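Local coordinates for uncharacterized novel protein (Burkholderia pseudomallei K96243, PDB 3FJV) that is of unknown function, a bacterial DUF3501 family protein found here as an assembly of two chains, at residues 89-93 against 141-145; 115-119 against 147-151; 107-111 against 169-174. One frame throughout, in Å; residues are numbered along the deposited sequence.

Interaction 1 (89-93 against 141-145); sequences ATLQI and TSAVH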
# COMPACT_ATOMS: atom_id res chain seq x y z
N ALA A 89 -3.78 -8.52 -14.46
CA ALA A 89 -2.41 -8.07 -14.19
C ALA A 89 -2.30 -7.33 -12.84
O ALA A 89 -3.25 -6.72 -12.34
CB ALA A 89 -1.83 -7.21 -15.36
N THR A 90 -1.18 -7.53 -12.17
CA THR A 90 -0.78 -6.76 -11.03
C THR A 90 0.11 -5.64 -11.56
O THR A 90 1.12 -5.89 -12.25
CB THR A 90 -0.02 -7.63 -9.98
OG1 THR A 90 -0.90 -8.66 -9.50
CG2 THR A 90 0.44 -6.75 -8.81
N LEU A 91 -0.28 -4.41 -11.26
CA LEU A 91 0.48 -3.21 -11.59
C LEU A 91 1.23 -2.77 -10.34
O LEU A 91 0.63 -2.61 -9.26
CB LEU A 91 -0.43 -2.07 -12.06
CG LEU A 91 0.19 -0.69 -12.37
CD1 LEU A 91 1.04 -0.62 -13.62
CD2 LEU A 91 -0.92 0.38 -12.54
N GLN A 92 2.52 -2.52 -10.50
CA GLN A 92 3.33 -2.00 -9.40
C GLN A 92 3.98 -0.72 -9.84
O GLN A 92 4.46 -0.61 -10.96
CB GLN A 92 4.39 -3.01 -8.94
CG GLN A 92 3.75 -4.24 -8.27
CD GLN A 92 4.73 -5.01 -7.40
OE1 GLN A 92 5.24 -4.47 -6.40
NE2 GLN A 92 4.96 -6.28 -7.74
N ILE A 93 3.94 0.27 -8.96
CA ILE A 93 4.55 1.58 -9.17
C ILE A 93 5.76 1.58 -8.25
O ILE A 93 5.59 1.37 -7.04
CB ILE A 93 3.56 2.69 -8.74
CG1 ILE A 93 2.28 2.60 -9.57
CG2 ILE A 93 4.16 4.11 -8.94
CD1 ILE A 93 1.08 3.33 -8.92
N THR A 141 -4.58 5.63 -2.34
CA THR A 141 -3.53 5.25 -3.30
C THR A 141 -2.76 3.99 -2.80
O THR A 141 -2.88 3.55 -1.64
CB THR A 141 -2.53 6.45 -3.67
OG1 THR A 141 -1.82 6.90 -2.50
CG2 THR A 141 -3.26 7.65 -4.37
N SER A 142 -2.00 3.40 -3.71
CA SER A 142 -1.33 2.15 -3.42
C SER A 142 -0.27 2.05 -4.51
O SER A 142 -0.47 2.51 -5.62
CB SER A 142 -2.35 0.98 -3.44
OG SER A 142 -1.77 -0.30 -3.12
N ALA A 143 0.89 1.54 -4.16
CA ALA A 143 1.89 1.24 -5.17
C ALA A 143 1.48 -0.03 -5.93
O ALA A 143 2.20 -0.44 -6.84
CB ALA A 143 3.28 1.05 -4.51
N VAL A 144 0.39 -0.70 -5.50
CA VAL A 144 -0.02 -1.99 -6.13
C VAL A 144 -1.51 -1.98 -6.49
O VAL A 144 -2.34 -1.70 -5.64
CB VAL A 144 0.30 -3.21 -5.26
CG1 VAL A 144 -0.07 -4.53 -5.98
CG2 VAL A 144 1.80 -3.23 -4.91
N HIS A 145 -1.84 -2.32 -7.73
CA HIS A 145 -3.23 -2.36 -8.18
C HIS A 145 -3.49 -3.67 -8.92
O HIS A 145 -2.57 -4.25 -9.48
CB HIS A 145 -3.48 -1.19 -9.13
CG HIS A 145 -3.35 0.14 -8.47
ND1 HIS A 145 -4.41 0.77 -7.86
CD2 HIS A 145 -2.28 0.97 -8.32
CE1 HIS A 145 -4.00 1.92 -7.35
NE2 HIS A 145 -2.72 2.08 -7.64

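Interaction 2 (115-119 against 147-151); sequences VFLRV and LRFEL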
# COMPACT_ATOMS: atom_id res chain seq x y z
N VAL A 115 -4.07 2.94 -17.97
CA VAL A 115 -3.26 1.95 -18.67
C VAL A 115 -4.15 1.22 -19.63
O VAL A 115 -5.19 0.73 -19.28
CB VAL A 115 -2.61 0.92 -17.68
CG1 VAL A 115 -2.02 -0.30 -18.46
CG2 VAL A 115 -1.56 1.62 -16.80
N PHE A 116 -3.73 1.13 -20.89
CA PHE A 116 -4.52 0.48 -21.93
C PHE A 116 -3.73 -0.47 -22.79
O PHE A 116 -2.53 -0.27 -23.01
CB PHE A 116 -5.20 1.50 -22.83
CG PHE A 116 -4.25 2.35 -23.63
CD1 PHE A 116 -3.69 3.47 -23.08
CD2 PHE A 116 -3.92 2.01 -24.94
CE1 PHE A 116 -2.83 4.27 -23.79
CE2 PHE A 116 -3.02 2.80 -25.66
CZ PHE A 116 -2.48 3.93 -25.07
N LEU A 117 -4.42 -1.49 -23.31
CA LEU A 117 -3.87 -2.43 -24.29
C LEU A 117 -4.49 -2.16 -25.65
O LEU A 117 -5.65 -1.75 -25.72
CB LEU A 117 -4.29 -3.90 -23.93
CG LEU A 117 -3.63 -4.72 -22.86
CD1 LEU A 117 -4.39 -6.02 -22.61
CD2 LEU A 117 -2.23 -5.04 -23.30
N ARG A 118 -3.79 -2.48 -26.73
CA ARG A 118 -4.41 -2.47 -28.06
C ARG A 118 -3.95 -3.68 -28.86
O ARG A 118 -2.75 -3.85 -29.11
CB ARG A 118 -4.08 -1.19 -28.81
CG ARG A 118 -4.90 -1.04 -30.09
CD ARG A 118 -4.33 -0.02 -31.06
NE ARG A 118 -4.80 1.34 -30.82
CZ ARG A 118 -5.72 1.95 -31.56
NH1 ARG A 118 -6.29 1.32 -32.59
NH2 ARG A 118 -6.08 3.20 -31.28
N VAL A 119 -4.90 -4.55 -29.24
CA VAL A 119 -4.60 -5.72 -30.08
C VAL A 119 -4.66 -5.27 -31.52
O VAL A 119 -5.71 -4.83 -31.99
CB VAL A 119 -5.63 -6.86 -29.94
CG1 VAL A 119 -5.26 -8.02 -30.87
CG2 VAL A 119 -5.72 -7.33 -28.52
N LEU A 147 -5.50 -5.22 -12.00
CA LEU A 147 -6.17 -4.76 -13.21
C LEU A 147 -6.85 -5.92 -13.98
O LEU A 147 -6.36 -7.09 -13.98
CB LEU A 147 -5.18 -4.05 -14.12
CG LEU A 147 -4.28 -2.94 -13.58
CD1 LEU A 147 -3.42 -2.34 -14.73
CD2 LEU A 147 -5.04 -1.91 -12.83
N ARG A 148 -7.94 -5.58 -14.68
CA ARG A 148 -8.65 -6.50 -15.56
C ARG A 148 -8.76 -5.83 -16.94
O ARG A 148 -9.16 -4.70 -17.03
CB ARG A 148 -10.06 -6.74 -14.99
CG ARG A 148 -11.07 -7.40 -15.88
CD ARG A 148 -12.31 -7.86 -15.10
NE ARG A 148 -13.29 -6.81 -14.77
CZ ARG A 148 -14.23 -6.37 -15.61
NH1 ARG A 148 -14.28 -6.82 -16.87
NH2 ARG A 148 -15.08 -5.42 -15.22
N PHE A 149 -8.39 -6.53 -18.01
CA PHE A 149 -8.57 -6.02 -19.36
C PHE A 149 -9.55 -6.95 -20.08
O PHE A 149 -9.24 -8.12 -20.30
CB PHE A 149 -7.22 -6.07 -20.10
CG PHE A 149 -6.17 -5.14 -19.56
CD1 PHE A 149 -6.08 -3.82 -19.99
CD2 PHE A 149 -5.19 -5.63 -18.68
CE1 PHE A 149 -5.09 -2.98 -19.49
CE2 PHE A 149 -4.19 -4.81 -18.22
CZ PHE A 149 -4.15 -3.48 -18.62
N GLU A 150 -10.71 -6.44 -20.50
CA GLU A 150 -11.72 -7.29 -21.09
C GLU A 150 -11.60 -7.23 -22.63
O GLU A 150 -11.57 -6.16 -23.24
CB GLU A 150 -13.12 -6.91 -20.58
CG GLU A 150 -14.13 -8.08 -20.60
CD GLU A 150 -13.93 -9.12 -19.51
OE1 GLU A 150 -13.41 -8.81 -18.40
OE2 GLU A 150 -14.31 -10.28 -19.76
N LEU A 151 -11.45 -8.42 -23.25
CA LEU A 151 -11.25 -8.50 -24.70
C LEU A 151 -12.42 -9.14 -25.41
O LEU A 151 -12.92 -10.21 -24.99
CB LEU A 151 -9.97 -9.28 -25.04
CG LEU A 151 -8.57 -8.66 -24.96
CD1 LEU A 151 -8.24 -7.95 -23.65
CD2 LEU A 151 -7.54 -9.79 -25.23

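Interaction 3 (107-111 against 169-174); sequences RLVGI and CDHPHY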
# COMPACT_ATOMS: atom_id res chain seq x y z
N ARG A 107 0.90 12.41 -7.31
CA ARG A 107 0.90 12.94 -8.67
C ARG A 107 0.23 11.97 -9.66
O ARG A 107 -0.39 12.40 -10.64
CB ARG A 107 2.34 13.19 -9.07
CG ARG A 107 2.57 13.80 -10.41
CD ARG A 107 4.04 14.21 -10.56
NE ARG A 107 4.97 13.07 -10.47
CZ ARG A 107 5.80 12.80 -9.45
NH1 ARG A 107 5.87 13.58 -8.36
NH2 ARG A 107 6.59 11.74 -9.50
N LEU A 108 0.35 10.68 -9.37
CA LEU A 108 -0.14 9.61 -10.25
C LEU A 108 -1.50 9.06 -9.87
O LEU A 108 -1.94 8.04 -10.41
CB LEU A 108 0.88 8.48 -10.28
CG LEU A 108 2.23 8.85 -10.90
CD1 LEU A 108 3.10 7.62 -10.96
CD2 LEU A 108 2.11 9.45 -12.26
N VAL A 109 -2.23 9.75 -8.99
CA VAL A 109 -3.57 9.30 -8.63
C VAL A 109 -4.39 8.96 -9.89
O VAL A 109 -4.40 9.68 -10.88
CB VAL A 109 -4.31 10.35 -7.78
CG1 VAL A 109 -4.41 11.64 -8.55
CG2 VAL A 109 -5.69 9.84 -7.37
N GLY A 110 -5.04 7.81 -9.86
CA GLY A 110 -5.89 7.39 -10.97
C GLY A 110 -5.14 6.77 -12.14
O GLY A 110 -5.74 6.40 -13.12
N ILE A 111 -3.82 6.61 -12.02
CA ILE A 111 -3.05 5.99 -13.13
C ILE A 111 -3.50 4.57 -13.48
O ILE A 111 -3.46 4.16 -14.63
CB ILE A 111 -1.52 6.02 -12.86
CG1 ILE A 111 -0.76 5.76 -14.15
CG2 ILE A 111 -1.11 5.04 -11.73
CD1 ILE A 111 0.73 6.08 -14.07
N CYS A 169 -0.06 4.30 -21.73
CA CYS A 169 -0.69 5.01 -20.63
C CYS A 169 -0.94 6.46 -21.05
O CYS A 169 -0.03 7.12 -21.57
CB CYS A 169 0.24 5.01 -19.42
SG CYS A 169 -0.49 5.73 -17.92
N ASP A 170 -2.13 6.98 -20.78
CA ASP A 170 -2.46 8.35 -21.14
C ASP A 170 -2.74 9.25 -19.94
O ASP A 170 -3.30 10.33 -20.10
CB ASP A 170 -3.64 8.40 -22.15
CG ASP A 170 -4.97 7.94 -21.56
OD1 ASP A 170 -5.06 7.62 -20.35
OD2 ASP A 170 -5.94 7.92 -22.34
N HIS A 171 -2.32 8.80 -18.75
CA HIS A 171 -2.27 9.67 -17.61
C HIS A 171 -1.40 10.92 -17.91
O HIS A 171 -0.30 10.81 -18.44
CB HIS A 171 -1.77 8.92 -16.36
CG HIS A 171 -1.98 9.67 -15.07
ND1 HIS A 171 -1.20 10.75 -14.70
CD2 HIS A 171 -2.88 9.49 -14.07
CE1 HIS A 171 -1.61 11.21 -13.53
NE2 HIS A 171 -2.63 10.46 -13.12
N PRO A 172 -1.90 12.11 -17.55
CA PRO A 172 -1.17 13.34 -17.86
C PRO A 172 0.18 13.46 -17.23
O PRO A 172 1.04 14.09 -17.82
CB PRO A 172 -2.09 14.45 -17.32
CG PRO A 172 -3.43 13.86 -17.48
CD PRO A 172 -3.21 12.43 -16.99
N HIS A 173 0.38 12.88 -16.06
CA HIS A 173 1.74 12.84 -15.47
C HIS A 173 2.55 11.57 -15.77
O HIS A 173 3.61 11.40 -15.20
CB HIS A 173 1.68 13.09 -13.96
CG HIS A 173 1.12 14.43 -13.62
ND1 HIS A 173 1.89 15.58 -13.66
CD2 HIS A 173 -0.13 14.82 -13.31
CE1 HIS A 173 1.13 16.62 -13.36
NE2 HIS A 173 -0.10 16.19 -13.14
N TYR A 174 2.05 10.70 -16.65
CA TYR A 174 2.79 9.50 -17.07
C TYR A 174 2.40 9.07 -18.48
O TYR A 174 1.94 7.94 -18.71
CB TYR A 174 2.60 8.36 -16.05
CG TYR A 174 3.74 7.37 -16.02
CD1 TYR A 174 4.85 7.58 -15.23
CD2 TYR A 174 3.69 6.18 -16.77
CE1 TYR A 174 5.93 6.67 -15.22
CE2 TYR A 174 4.77 5.27 -16.76
CZ TYR A 174 5.85 5.50 -15.96
OH TYR A 174 6.89 4.60 -15.93
O HOH W 1 5.33 11.74 -12.88

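Interaction 1 (89-93 against 141-145)
Leu-91 and His-145 form an antiparallel hydrogen-bonded pair, N of Leu-91 to O of His-145 and N of His-145 to O of Leu-91, both at 2.9 Å with N-H...O angles above 160°. Gln-92 and Val-144 follow as the non-hydrogen-bonded pair, and N of Ile-93 then donates to O of Ala-143 at 2.8 Å. The same carbonyl of Ala-143 also receives a CA-H...O contact from CA of Gln-92, 3.2 Å away.

On one face of the sheet Val-144 is gripped between two neighbours of the facing strand. Its CG1, anti to the backbone N (chi1 -177°), touches CG2 of Thr-90 at 3.6 Å, while CG2 of Val-144 lies alongside the Gln-92 chain, 3.9 Å from OE1 of Gln-92. The hydroxyl of Thr-90 turns elsewhere, to the carboxylate of Glu-46. Just before the strand, OG of Ser-142 donates a hydrogen bond to O of Val-144 (2.9 Å), in the carbonyl plane on a lone pair.

The other face carries Leu-91 and His-145. The imidazole is met at its edge by CD1 of Ile-93, 4.1 Å from CD2, and is fixed by a bond from ND1 to Asp-130. CD1 of Ile-93 also lies 3.7 Å from O of Ser-142.

Thr-99 and Glu-98 of the second subunit pack on Gln-92 and Val-144, which puts the face of Gln-92 and Val-144 against the other chain. The paired backbones are those of strands 86-93 and 144-150, central neighbours in the antiparallel beta sheet.

Interaction 2 (115-119 against 147-151)
Leu-117 drives its CD1 methyl onto the ring of Phe-149, and this bump over a flat face is the main fit of the contact. CD1 lies 4.0 Å from the ring centroid and 25° off the normal, a CH-pi geometry, but it is displaced toward the rim, with CG of Phe-149 the nearest ring atom at 3.6 Å. The two side chains cross at about a right angle. With CG of Phe-149 anti to its carbonyl carbon (chi1 -66°), the ring swings toward the strand of Val-115 and presents its broad side to the leucine.

The rim of the Phe-149 ring meets Val-115. CZ touches CG1 of Val-115 at 3.8 Å, edge-on and in the ring plane, and CE1 comes to 3.7 Å from O of Val-115. Phe-149 therefore occupies the notch between Val-115 and Leu-117, two residues whose CB atoms both point toward it.

Fainter contacts flank this notch. CD1 of Leu-147 reaches CB of Val-115 at 4.5 Å at one end; at the other, CD1 of Leu-117 stands 4.4 Å from CD1 of Leu-151, and CG2 of Val-119 approaches CD2 of Leu-151 at 4.5 Å. The contact is made mostly by apolar side chains, with no polar bond between the segments, consistent with segment axes 8.7 Å apart at their closest and inclined at 29°, too widely spaced for adjacent strands.

Strand 125-129 runs between the two in the sheet, bonding through Ala-127 to Val-115, while Ala-127 also touches Leu-147 and Phe-149. Leu-87 of strand 86-93 packs on Leu-117, and helix 153-160 closes the far end with Met-155 against Val-119 and Leu-159 against Leu-151.

Interaction 3 (107-111 against 169-174)
His-171 inserts its imidazole into the turn made by residues 108-111, and NE2 donates to O of Val-109 at 3.0 Å. The bond is bent, with an N-H...O angle of 145°; the acceptor lies at the ring edge, close to the ring plane, but the donor stands 38° out of the carbonyl plane. Also at the edge, O of Arg-107 approaches CE1 of His-171 at 3.4 Å. A further contact brings CD2 of His-171 to 3.6 Å from CA of Ile-111.

Ile-111 makes two apolar contacts beside the ring. Its CD1 rests against CB of Tyr-174 at 3.6 Å, and its CG1 meets SG of Cys-169 at 3.8 Å. CG of Arg-107 lies over one face of His-173, 3.9 Å from the centroid and 26° off the normal, a CH-pi contact. Further out the Arg-107 chain bends at chi3, and water 1 bridges NE of Arg-107 to O of His-173.

The imidazole of His-171 is also held from within its own segment. N of His-173 donates to ND1 of His-171 at 3.0 Å, so with NE2 as donor both ring nitrogens are engaged, a pattern consistent with a neutral ring carrying its proton on NE2. A type I turn from His-171 to Tyr-174 carries that bond, and a type II turn with Gly-110 at positive phi offers O of Val-109.

Further out, the hydroxyl of Tyr-174 bonds O of Ile-37 and N of His-40, while the guanidinium of Arg-107 forms a salt bridge to Glu-62 of the second subunit. The contact thus joins the loop between helix 98-107 and strand 115-119 to the one linking strands 165-169 and 176-180.

Passing from the N terminus, the chain lays down 89-93, then 107-111 and 115-119, before 141-145 returns to close interaction 1. Residues 147-151, further along that returning strand, close interaction 2, and 169-174 closes interaction 3 last. Interaction 1 crosses both others, whereas interaction 2 is nested inside the loop that interaction 3 closes. A probable backbone hydrogen bond between Ala-89 and Leu-147 joins interactions 1 and 2, which share strand 144-150, and Ile-93 packs on Ile-111 and Leu-108 to connect interactions 1 and 3. Phe-116 touches the backbone of Cys-169, bringing interaction 2 to interaction 3. Together they tie the sheet's central strands to the loops at one end.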